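Local coordinates for Csc2 (Thermofilum pendens, PDB 4TXD), which binds RNA as the Cas7-family protein of a type I-D CRISPR system, probably lining up along the guide RNA as the backbone of the effector complex, at residues R60-L65 against Y275-V280; T78-S83 against D297-N302; V89-P94 against P201-Q206; Q206-P211 against H234-T239. One frame throughout, in Å; residues are numbered along the deposited sequence.

Contacts 1, 2 and 3 all reach the seven-stranded antiparallel sheet of the RRM-like fold. Contact 3, the most buried, pairs two strands through backbone bonds and apolar side chains. Contact 1 pairs two others next to a corner at Gly276, with leucine-valine packing on one face and two outward-running arginines on the other. Contact 2 instead lays a helix against an edge strand and relies on van der Waals packing; it touches contact 3, where Ala299 packs on Phe203. Contact 4 lies at the surface, on the edge strand of the smaller three-stranded sheet, and is rich in water-mediated bonds. It shares Gln206 with contact 3 and is tied by backbone bonds to residues of contact 1.

Contact 1 of 4, residues R60-L65 against Y275-V280; sequences RAANYL and YGTVRV
Leu65 and Val278 meet at about a right angle, the CD2 methyl of Leu65 lying 3.6 Å from CG1 of Val278. With CG placed beside its own backbone N (chi1 -79°), Leu65 sends both branches to that one valine methyl, CD1 being the looser of the two. On Thr277 two sides are used. Its CG2 methyl, anti to the backbone N, touches CB of Ala62 at 3.9 Å, while the Asn63 side chain crosses it at nearly ninety degrees, next to its hydroxyl and backbone. OG1 of Thr277 finds a partner in Glu267.

Backbone bonds knit strands 52-61 and 277-288 together. Arg60 and Arg279 form an antiparallel hydrogen-bonded pair, with Arg60 N to Arg279 O at 2.8 Å and Arg279 N to Arg60 O at 2.9 Å. Ala62 N adds a third bond, to Thr277 O at 2.9 Å. The two arginines rise from the same face, then diverge, and their NH1 atoms end 6.6 Å apart. Arg279 turns to Glu281, whereas Arg60 lies against the Tyr307 ring and its NE donates to Gly238 O.

At the corner, Gly276 has backbone angles (phi 153°) that would jam a side chain against the preceding carbonyl, and Tyr64 O and Leu65 CD2 would crowd any CB there. The polar grip is therefore mostly main chain, the buried face is packed by leucine and valine methyls, and the like charges opposite are probably eased by separate partners.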
# COMPACT_ATOMS: atom_id res chain seq x y z
N ARG A 60 8.48 -12.07 -2.62
CA ARG A 60 9.13 -13.35 -2.42
C ARG A 60 9.42 -13.64 -0.95
O ARG A 60 10.00 -12.83 -0.23
CB ARG A 60 10.43 -13.43 -3.23
CG ARG A 60 10.94 -14.85 -3.35
CD ARG A 60 12.21 -14.95 -4.15
NE ARG A 60 12.47 -16.34 -4.52
CZ ARG A 60 13.61 -16.76 -5.03
NH1 ARG A 60 14.60 -15.91 -5.22
NH2 ARG A 60 13.76 -18.04 -5.36
N ALA A 61 9.01 -14.83 -0.52
CA ALA A 61 9.27 -15.31 0.82
C ALA A 61 10.76 -15.61 1.04
O ALA A 61 11.31 -16.51 0.40
CB ALA A 61 8.43 -16.56 1.08
N ALA A 62 11.40 -14.89 1.96
CA ALA A 62 12.82 -15.12 2.27
C ALA A 62 12.98 -16.36 3.15
O ALA A 62 13.69 -17.30 2.79
CB ALA A 62 13.43 -13.90 2.95
N ASN A 63 12.30 -16.33 4.30
CA ASN A 63 12.12 -17.48 5.16
C ASN A 63 10.74 -18.11 4.91
O ASN A 63 10.17 -17.95 3.84
CB ASN A 63 12.26 -17.07 6.64
CG ASN A 63 11.41 -15.83 7.01
OD1 ASN A 63 10.47 -15.46 6.30
ND2 ASN A 63 11.76 -15.19 8.13
N TYR A 64 10.22 -18.80 5.77
CA TYR A 64 8.82 -19.21 5.80
C TYR A 64 7.93 -18.00 6.06
O TYR A 64 8.26 -17.20 6.87
CB TYR A 64 8.54 -20.27 6.87
CG TYR A 64 8.84 -21.68 6.46
CD1 TYR A 64 10.10 -22.21 6.59
CD2 TYR A 64 7.86 -22.50 5.93
CE1 TYR A 64 10.37 -23.49 6.21
CE2 TYR A 64 8.13 -23.78 5.55
CZ TYR A 64 9.40 -24.26 5.68
OH TYR A 64 9.67 -25.53 5.30
N LEU A 65 6.80 -17.90 5.36
CA LEU A 65 5.78 -16.91 5.64
C LEU A 65 4.61 -17.55 6.36
O LEU A 65 4.13 -18.51 5.86
CB LEU A 65 5.21 -16.32 4.39
CG LEU A 65 5.95 -15.27 3.63
CD1 LEU A 65 5.10 -14.75 2.50
CD2 LEU A 65 6.34 -14.16 4.58
N TYR A 275 2.95 -13.09 8.60
CA TYR A 275 4.22 -12.96 9.38
C TYR A 275 5.55 -13.70 8.92
O TYR A 275 5.42 -14.70 8.31
CB TYR A 275 3.92 -13.58 10.76
CG TYR A 275 2.62 -13.06 11.32
CD1 TYR A 275 2.57 -11.85 12.00
CD2 TYR A 275 1.43 -13.76 11.13
CE1 TYR A 275 1.38 -11.35 12.49
CE2 TYR A 275 0.23 -13.27 11.62
CZ TYR A 275 0.21 -12.07 12.30
OH TYR A 275 -0.97 -11.58 12.79
N GLY A 276 6.55 -12.86 8.70
CA GLY A 276 7.79 -13.39 8.16
C GLY A 276 8.55 -12.34 7.37
O GLY A 276 8.17 -11.17 7.38
N THR A 277 9.60 -12.77 6.68
CA THR A 277 10.42 -11.85 5.91
C THR A 277 10.20 -12.00 4.41
O THR A 277 10.23 -13.11 3.88
CB THR A 277 11.92 -12.07 6.22
OG1 THR A 277 12.12 -12.02 7.64
CG2 THR A 277 12.78 -11.01 5.54
N VAL A 278 9.98 -10.88 3.72
CA VAL A 278 9.82 -10.93 2.29
C VAL A 278 10.81 -10.00 1.61
O VAL A 278 11.46 -9.18 2.26
CB VAL A 278 8.40 -10.52 1.83
CG1 VAL A 278 7.35 -11.46 2.44
CG2 VAL A 278 8.11 -9.05 2.19
N ARG A 279 10.93 -10.17 0.30
CA ARG A 279 11.54 -9.19 -0.57
C ARG A 279 10.53 -8.85 -1.66
O ARG A 279 9.97 -9.73 -2.33
CB ARG A 279 12.85 -9.70 -1.17
CG ARG A 279 13.51 -8.66 -2.07
CD ARG A 279 14.89 -9.09 -2.57
NE ARG A 279 15.45 -8.08 -3.46
CZ ARG A 279 15.52 -8.19 -4.78
NH1 ARG A 279 15.09 -9.29 -5.38
NH2 ARG A 279 16.05 -7.21 -5.51
N VAL A 280 10.28 -7.56 -1.83
CA VAL A 280 9.32 -7.09 -2.80
C VAL A 280 10.05 -6.39 -3.91
O VAL A 280 10.97 -5.62 -3.66
CB VAL A 280 8.29 -6.11 -2.17
CG1 VAL A 280 7.32 -5.59 -3.22
CG2 VAL A 280 7.53 -6.79 -1.00

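Contact 2 of 4, residues T78-S83 against D297-N302; sequences TTLEYS and DLAAEN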
# COMPACT_ATOMS: atom_id res chain seq x y z
N THR A 78 -6.42 -20.14 -2.35
CA THR A 78 -7.39 -19.86 -3.39
C THR A 78 -7.01 -20.64 -4.65
O THR A 78 -5.88 -21.08 -4.80
CB THR A 78 -7.47 -18.35 -3.71
OG1 THR A 78 -8.63 -18.09 -4.49
CG2 THR A 78 -6.21 -17.87 -4.46
N THR A 79 -7.96 -20.81 -5.56
CA THR A 79 -7.72 -21.63 -6.74
C THR A 79 -7.29 -20.84 -7.97
O THR A 79 -7.95 -19.89 -8.36
CB THR A 79 -8.99 -22.44 -7.11
OG1 THR A 79 -9.33 -23.28 -6.01
CG2 THR A 79 -8.76 -23.29 -8.38
N LEU A 80 -6.22 -21.27 -8.61
CA LEU A 80 -5.84 -20.78 -9.89
C LEU A 80 -6.27 -21.77 -10.95
O LEU A 80 -5.87 -22.88 -10.89
CB LEU A 80 -4.33 -20.67 -9.99
CG LEU A 80 -3.53 -19.58 -9.34
CD1 LEU A 80 -2.07 -19.79 -9.70
CD2 LEU A 80 -4.00 -18.24 -9.79
N GLU A 81 -7.09 -21.34 -11.88
CA GLU A 81 -7.44 -22.14 -13.04
C GLU A 81 -6.51 -21.76 -14.18
O GLU A 81 -6.30 -20.58 -14.46
CB GLU A 81 -8.89 -21.92 -13.44
CG GLU A 81 -9.73 -23.18 -13.34
CD GLU A 81 -10.83 -23.06 -12.32
OE1 GLU A 81 -11.51 -22.01 -12.30
OE2 GLU A 81 -11.03 -24.02 -11.54
N TYR A 82 -5.94 -22.77 -14.82
CA TYR A 82 -5.00 -22.54 -15.92
C TYR A 82 -5.11 -23.67 -16.94
O TYR A 82 -5.98 -24.54 -16.81
CB TYR A 82 -3.58 -22.40 -15.39
CG TYR A 82 -3.00 -23.65 -14.74
CD1 TYR A 82 -3.39 -24.05 -13.46
CD2 TYR A 82 -2.02 -24.40 -15.39
CE1 TYR A 82 -2.85 -25.17 -12.86
CE2 TYR A 82 -1.46 -25.52 -14.79
CZ TYR A 82 -1.88 -25.91 -13.53
OH TYR A 82 -1.32 -27.04 -12.95
N SER A 83 -4.25 -23.65 -17.96
CA SER A 83 -4.39 -24.56 -19.10
C SER A 83 -4.28 -26.03 -18.69
O SER A 83 -5.04 -26.87 -19.17
CB SER A 83 -3.35 -24.24 -20.17
OG SER A 83 -2.04 -24.50 -19.68
N ASP A 297 -4.86 -13.08 -13.26
CA ASP A 297 -4.57 -13.51 -14.61
C ASP A 297 -3.09 -13.75 -14.80
O ASP A 297 -2.70 -14.67 -15.44
CB ASP A 297 -5.13 -12.53 -15.63
CG ASP A 297 -6.62 -12.50 -15.65
OD1 ASP A 297 -7.23 -13.51 -15.38
OD2 ASP A 297 -7.18 -11.48 -15.94
N LEU A 298 -2.28 -12.90 -14.22
CA LEU A 298 -0.85 -13.02 -14.35
C LEU A 298 -0.35 -14.29 -13.69
O LEU A 298 0.44 -15.00 -14.22
CB LEU A 298 -0.16 -11.80 -13.80
CG LEU A 298 -0.38 -10.51 -14.58
CD1 LEU A 298 0.19 -9.32 -13.85
CD2 LEU A 298 0.23 -10.61 -15.94
N ALA A 299 -0.85 -14.56 -12.51
CA ALA A 299 -0.48 -15.75 -11.79
C ALA A 299 -0.93 -17.00 -12.53
O ALA A 299 -0.22 -17.93 -12.62
CB ALA A 299 -1.03 -15.73 -10.40
N ALA A 300 -2.14 -16.98 -13.05
CA ALA A 300 -2.67 -18.12 -13.77
C ALA A 300 -1.83 -18.44 -14.98
O ALA A 300 -1.59 -19.57 -15.27
CB ALA A 300 -4.11 -17.89 -14.15
N GLU A 301 -1.35 -17.42 -15.65
CA GLU A 301 -0.42 -17.52 -16.75
C GLU A 301 0.88 -18.18 -16.37
O GLU A 301 1.58 -18.64 -17.20
CB GLU A 301 0.00 -16.12 -17.15
CG GLU A 301 -0.69 -15.53 -18.32
CD GLU A 301 -0.06 -14.21 -18.68
OE1 GLU A 301 1.10 -14.21 -19.06
OE2 GLU A 301 -0.72 -13.20 -18.54
N ASN A 302 1.20 -18.12 -15.09
CA ASN A 302 2.47 -18.58 -14.58
C ASN A 302 2.36 -19.74 -13.57
O ASN A 302 3.28 -20.05 -12.92
CB ASN A 302 3.23 -17.42 -13.95
CG ASN A 302 3.80 -16.48 -14.97
OD1 ASN A 302 4.80 -16.78 -15.56
ND2 ASN A 302 3.17 -15.35 -15.17
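Leu80 reaches from an edge strand of the RRM-like antiparallel sheet to Ala299 and Ala300 on a helix laid over that edge. The axes of strand 78-82 and helix 297-301 cross at 63° and come within 7.8 Å, an approach that the two small alanines probably allow. This is helix-on-sheet packing, held between the two segments by van der Waals contact.

The tight part is made by Ala300 and the leucine fork. Ala300 CB presses on the strand backbone at Glu81 O, 3.5 Å away. Leu80 CD2 lies 3.9 Å from Ala299 CB and 4.0 Å from Ala300 N, while CD1 rests beside the carbonyl of Ala299 at 3.9 Å from its O. Behind it Leu80 also packs on Val89 of the adjacent strand, and Ala299 leans on Phe203, so the fork is enclosed by helix and sheet together. Replacing Leu80 by a serine would probably open a gap between Ala299 and Val89 and leave the helix less firmly seated on the strand.

Toward solvent the contact thins. The Glu81 side chain turns away from the helix. Tyr82 starts toward it, its CB 3.5 Å from Ala300 O; then a chi1 of 65°, with CG wedged between backbone N and carbonyl carbon, carries the ring off beside Met87 and Ala303. Glu301, pointing away from the strand, pairs with Arg317 in a salt bridge. Just past the helix, buried Asn302 folds back on its own chain, ND2 giving a 2.9 Å hydrogen bond to Leu298 O.

Contact 3 of 4, residues V89-P94 against P201-Q206; sequences VPVIQP and PAFATQ
Val91 projects its CG2 methyl to the facing strand: it sits 3.4 Å from Ala202 O and 3.6 Å from Pro201 CB, the valine and proline side chains lying side by side, and over one face of the Phe203 ring, 4.1 Å from CD2. A chi1 of 59° puts CG1 of Val91 between the backbone N and the carbonyl carbon and so leaves CG2 anti to N. On the opposite face of the sheet Ile92 and Ala202 meet CB to CB, and Ala204 CB packs on the ring of Pro90, 3.8 Å from CD. Pro94 and Pro201 close the end, ring against ring.

Three backbone bonds set this register. Ile92 and Ala202 exchange N-H and C=O in both directions, each bond 2.8 Å from N to O, and Ala204 N donates to Pro90 O at 3.0 Å. Ala204 O, by contrast, is buried without a polar partner, with Val89 CG2 only 3.4 Å away.

Farther out, strand 77-82 flanks one side, where Thr78 packs on both Val91 and Phe203, and strand 240-247 the other, with Phe241 against Ile92 and Ala204. Ala295 and Ala299 of helix 295-301 cover the phenylalanine. Gln93 stands at the N-cap position, just before helix 94-115. Paired antiparallel strands, one leading straight into a long helix, with apolar residues on both faces, belong to the sheet of the RRM-like fold common to Cas7 proteins.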
# COMPACT_ATOMS: atom_id res chain seq x y z
N VAL A 89 -3.53 -22.36 -4.27
CA VAL A 89 -2.25 -21.74 -3.92
C VAL A 89 -2.46 -20.78 -2.77
O VAL A 89 -3.57 -20.27 -2.57
CB VAL A 89 -1.64 -20.96 -5.12
CG1 VAL A 89 -1.31 -21.91 -6.29
CG2 VAL A 89 -2.59 -19.84 -5.57
N PRO A 90 -1.39 -20.48 -2.03
CA PRO A 90 -1.47 -19.42 -1.02
C PRO A 90 -1.78 -18.07 -1.66
O PRO A 90 -1.38 -17.79 -2.79
CB PRO A 90 -0.07 -19.39 -0.39
CG PRO A 90 0.58 -20.64 -0.81
CD PRO A 90 -0.09 -21.17 -2.04
N VAL A 91 -2.48 -17.24 -0.91
CA VAL A 91 -2.84 -15.91 -1.39
C VAL A 91 -2.71 -14.91 -0.25
O VAL A 91 -2.98 -15.23 0.92
CB VAL A 91 -4.27 -15.90 -1.97
CG1 VAL A 91 -5.28 -16.33 -0.92
CG2 VAL A 91 -4.64 -14.52 -2.52
N ILE A 92 -2.24 -13.71 -0.58
CA ILE A 92 -2.20 -12.62 0.37
C ILE A 92 -3.36 -11.69 0.03
O ILE A 92 -3.33 -11.01 -0.99
CB ILE A 92 -0.86 -11.85 0.32
CG1 ILE A 92 0.32 -12.82 0.46
CG2 ILE A 92 -0.81 -10.78 1.42
CD1 ILE A 92 1.68 -12.17 0.22
N GLN A 93 -4.38 -11.67 0.88
CA GLN A 93 -5.59 -10.90 0.60
C GLN A 93 -5.30 -9.38 0.62
O GLN A 93 -4.37 -8.93 1.31
CB GLN A 93 -6.70 -11.25 1.61
CG GLN A 93 -7.36 -12.63 1.37
CD GLN A 93 -8.83 -12.67 1.82
OE1 GLN A 93 -9.15 -12.64 3.02
NE2 GLN A 93 -9.74 -12.73 0.85
N PRO A 94 -6.09 -8.60 -0.13
CA PRO A 94 -5.91 -7.15 -0.22
C PRO A 94 -5.79 -6.44 1.13
O PRO A 94 -4.93 -5.57 1.26
CB PRO A 94 -7.18 -6.69 -0.96
CG PRO A 94 -7.52 -7.85 -1.83
CD PRO A 94 -7.19 -9.07 -1.00
N PRO A 201 -5.65 -9.16 -4.64
CA PRO A 201 -4.93 -10.17 -3.84
C PRO A 201 -3.58 -10.46 -4.49
O PRO A 201 -3.48 -10.31 -5.71
CB PRO A 201 -5.84 -11.41 -3.90
CG PRO A 201 -7.18 -10.91 -4.43
CD PRO A 201 -6.85 -9.72 -5.30
N ALA A 202 -2.58 -10.88 -3.72
CA ALA A 202 -1.34 -11.35 -4.31
C ALA A 202 -1.31 -12.88 -4.30
O ALA A 202 -1.45 -13.51 -3.25
CB ALA A 202 -0.14 -10.77 -3.59
N PHE A 203 -1.15 -13.46 -5.46
CA PHE A 203 -1.24 -14.90 -5.65
C PHE A 203 0.11 -15.63 -5.80
O PHE A 203 0.91 -15.25 -6.59
CB PHE A 203 -2.05 -15.20 -6.91
CG PHE A 203 -3.45 -14.67 -6.90
CD1 PHE A 203 -3.72 -13.40 -7.33
CD2 PHE A 203 -4.48 -15.45 -6.51
CE1 PHE A 203 -4.99 -12.91 -7.34
CE2 PHE A 203 -5.76 -14.98 -6.52
CZ PHE A 203 -6.01 -13.71 -6.93
N ALA A 204 0.32 -16.69 -5.05
CA ALA A 204 1.48 -17.54 -5.26
C ALA A 204 1.30 -18.30 -6.57
O ALA A 204 0.17 -18.57 -6.99
CB ALA A 204 1.67 -18.51 -4.10
N THR A 205 2.39 -18.62 -7.23
CA THR A 205 2.31 -19.36 -8.48
C THR A 205 2.49 -20.86 -8.28
O THR A 205 2.30 -21.64 -9.17
CB THR A 205 3.37 -18.92 -9.47
OG1 THR A 205 4.64 -19.06 -8.89
CG2 THR A 205 3.18 -17.53 -9.86
N GLN A 206 2.87 -21.24 -7.08
CA GLN A 206 3.05 -22.64 -6.72
C GLN A 206 2.45 -22.90 -5.35
O GLN A 206 2.41 -22.00 -4.50
CB GLN A 206 4.54 -23.02 -6.71
CG GLN A 206 5.27 -22.82 -8.03
CD GLN A 206 6.77 -22.86 -7.85
OE1 GLN A 206 7.34 -22.10 -7.06
NE2 GLN A 206 7.43 -23.75 -8.59

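Contact 4 of 4, residues Q206-P211 against H234-T239; sequences QRRITP and HVEPGT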
# COMPACT_ATOMS: atom_id res chain seq x y z
N GLN A 206 2.87 -21.24 -7.08
CA GLN A 206 3.05 -22.64 -6.72
C GLN A 206 2.45 -22.90 -5.35
O GLN A 206 2.41 -22.00 -4.50
CB GLN A 206 4.54 -23.02 -6.71
CG GLN A 206 5.27 -22.82 -8.03
CD GLN A 206 6.77 -22.86 -7.85
OE1 GLN A 206 7.34 -22.10 -7.06
NE2 GLN A 206 7.43 -23.75 -8.59
N ARG A 207 2.00 -24.14 -5.16
CA ARG A 207 1.48 -24.59 -3.89
C ARG A 207 2.62 -25.14 -3.04
O ARG A 207 2.83 -26.35 -2.98
CB ARG A 207 0.41 -25.67 -4.11
CG ARG A 207 -0.32 -26.14 -2.85
CD ARG A 207 -1.39 -27.19 -3.22
NE ARG A 207 -2.42 -27.37 -2.18
CZ ARG A 207 -2.22 -28.04 -1.05
NH1 ARG A 207 -1.03 -28.59 -0.81
NH2 ARG A 207 -3.19 -28.17 -0.16
N ARG A 208 3.38 -24.25 -2.41
CA ARG A 208 4.54 -24.70 -1.66
C ARG A 208 4.30 -24.41 -0.19
O ARG A 208 4.72 -23.36 0.33
CB ARG A 208 5.83 -24.03 -2.18
CG ARG A 208 6.27 -24.58 -3.55
CD ARG A 208 7.31 -23.70 -4.23
NE ARG A 208 8.52 -23.53 -3.43
CZ ARG A 208 9.56 -22.77 -3.81
NH1 ARG A 208 9.54 -22.14 -4.98
NH2 ARG A 208 10.62 -22.67 -3.02
N ILE A 209 3.54 -25.30 0.44
CA ILE A 209 3.16 -25.12 1.84
C ILE A 209 3.44 -26.37 2.65
O ILE A 209 3.50 -27.50 2.12
CB ILE A 209 1.67 -24.73 1.99
CG1 ILE A 209 0.75 -25.90 1.60
CG2 ILE A 209 1.35 -23.46 1.18
CD1 ILE A 209 -0.72 -25.70 2.02
N THR A 210 3.65 -26.18 3.94
CA THR A 210 3.88 -27.31 4.82
C THR A 210 2.63 -28.20 4.87
O THR A 210 1.52 -27.71 5.07
CB THR A 210 4.23 -26.86 6.25
OG1 THR A 210 5.42 -26.05 6.22
CG2 THR A 210 4.49 -28.08 7.13
N PRO A 211 2.80 -29.51 4.62
CA PRO A 211 1.67 -30.43 4.79
C PRO A 211 1.25 -30.46 6.25
O PRO A 211 2.07 -30.83 7.10
CB PRO A 211 2.24 -31.79 4.34
CG PRO A 211 3.46 -31.45 3.54
CD PRO A 211 4.01 -30.19 4.13
N HIS A 234 1.75 -22.37 6.30
CA HIS A 234 3.16 -22.09 6.29
C HIS A 234 3.69 -22.16 4.88
O HIS A 234 3.81 -23.21 4.34
CB HIS A 234 3.91 -23.05 7.19
CG HIS A 234 3.50 -22.97 8.62
ND1 HIS A 234 3.91 -23.86 9.57
CD2 HIS A 234 2.70 -22.10 9.25
CE1 HIS A 234 3.38 -23.54 10.73
NE2 HIS A 234 2.65 -22.47 10.56
N VAL A 235 3.98 -21.00 4.32
CA VAL A 235 4.45 -20.89 2.95
C VAL A 235 5.98 -21.06 2.91
O VAL A 235 6.70 -20.45 3.71
CB VAL A 235 4.06 -19.53 2.35
CG1 VAL A 235 4.47 -19.43 0.89
CG2 VAL A 235 2.54 -19.31 2.50
N GLU A 236 6.47 -21.90 2.00
CA GLU A 236 7.89 -22.28 2.01
C GLU A 236 8.78 -21.20 1.42
O GLU A 236 8.36 -20.46 0.55
CB GLU A 236 8.08 -23.61 1.25
CG GLU A 236 7.51 -24.78 2.03
CD GLU A 236 7.46 -26.06 1.26
OE1 GLU A 236 7.69 -26.03 0.04
OE2 GLU A 236 7.21 -27.10 1.90
N PRO A 237 10.03 -21.10 1.92
CA PRO A 237 10.99 -20.10 1.44
C PRO A 237 11.11 -20.15 -0.08
O PRO A 237 11.04 -21.23 -0.66
CB PRO A 237 12.30 -20.52 2.11
CG PRO A 237 11.86 -21.21 3.38
CD PRO A 237 10.54 -21.90 3.04
N GLY A 238 11.24 -19.00 -0.72
CA GLY A 238 11.39 -18.93 -2.16
C GLY A 238 10.10 -18.81 -2.95
O GLY A 238 10.13 -18.47 -4.13
N THR A 239 8.96 -19.11 -2.33
CA THR A 239 7.67 -18.95 -2.99
C THR A 239 7.52 -17.52 -3.47
O THR A 239 7.78 -16.58 -2.72
CB THR A 239 6.49 -19.28 -2.03
OG1 THR A 239 6.59 -20.65 -1.60
CG2 THR A 239 5.15 -19.04 -2.70
O HOH W 1 9.56 -25.01 -1.54
O HOH W 2 5.58 -28.87 0.53
O HOH W 3 0.74 -25.13 5.86
O HOH W 4 7.36 -27.09 4.56
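A hydrated surface contact, with Arg208 and Glu236 at its centre, joins loop 206-211 to edge strand 232-235 of the small three-stranded sheet and to the type II beta turn Glu236-Thr239 that follows. The backbones form a single bridge at Ile209 and Val235: Glu236 N donates to Arg208 O at 2.8 Å, and Thr210 N to His234 O at 3.0 Å.

Around this bridge the polar side chains are linked largely through water. Arg208 crosses Glu236 at about a right angle, their flat groups 64° apart, and NE stays 4.4 Å from OE1, beyond a salt bridge. Water 1 spans them, accepting from Arg208 NE and donating to Glu236 OE1. Water 4 bridges Glu236 OE2 and Thr210 OG1. A bend at chi3 (59°) folds the guanidinium over the turn, with Thr239 against one face, while OE1 of Gln206 lies in the guanidinium plane, hydrogen-bonded to NH1 at 3.0 Å. Cut back to alanine, Arg208 would probably leave Gln206 OE1 without this donor and water 1 without its arginine mate.

Ile209 packs inward on Pro90 and Met77, and Tyr64 covers Thr210, Glu236 and Pro237. At Gly238 the backbone angles (phi 91°) would jam a CB against the preceding carbonyl O, and Arg208 NH2 would clash with it as well. The turn is pinned at Glu236 O, where the backbone N and the hydroxyl of Thr239 arrive from the same face, OG1 at 2.8 Å.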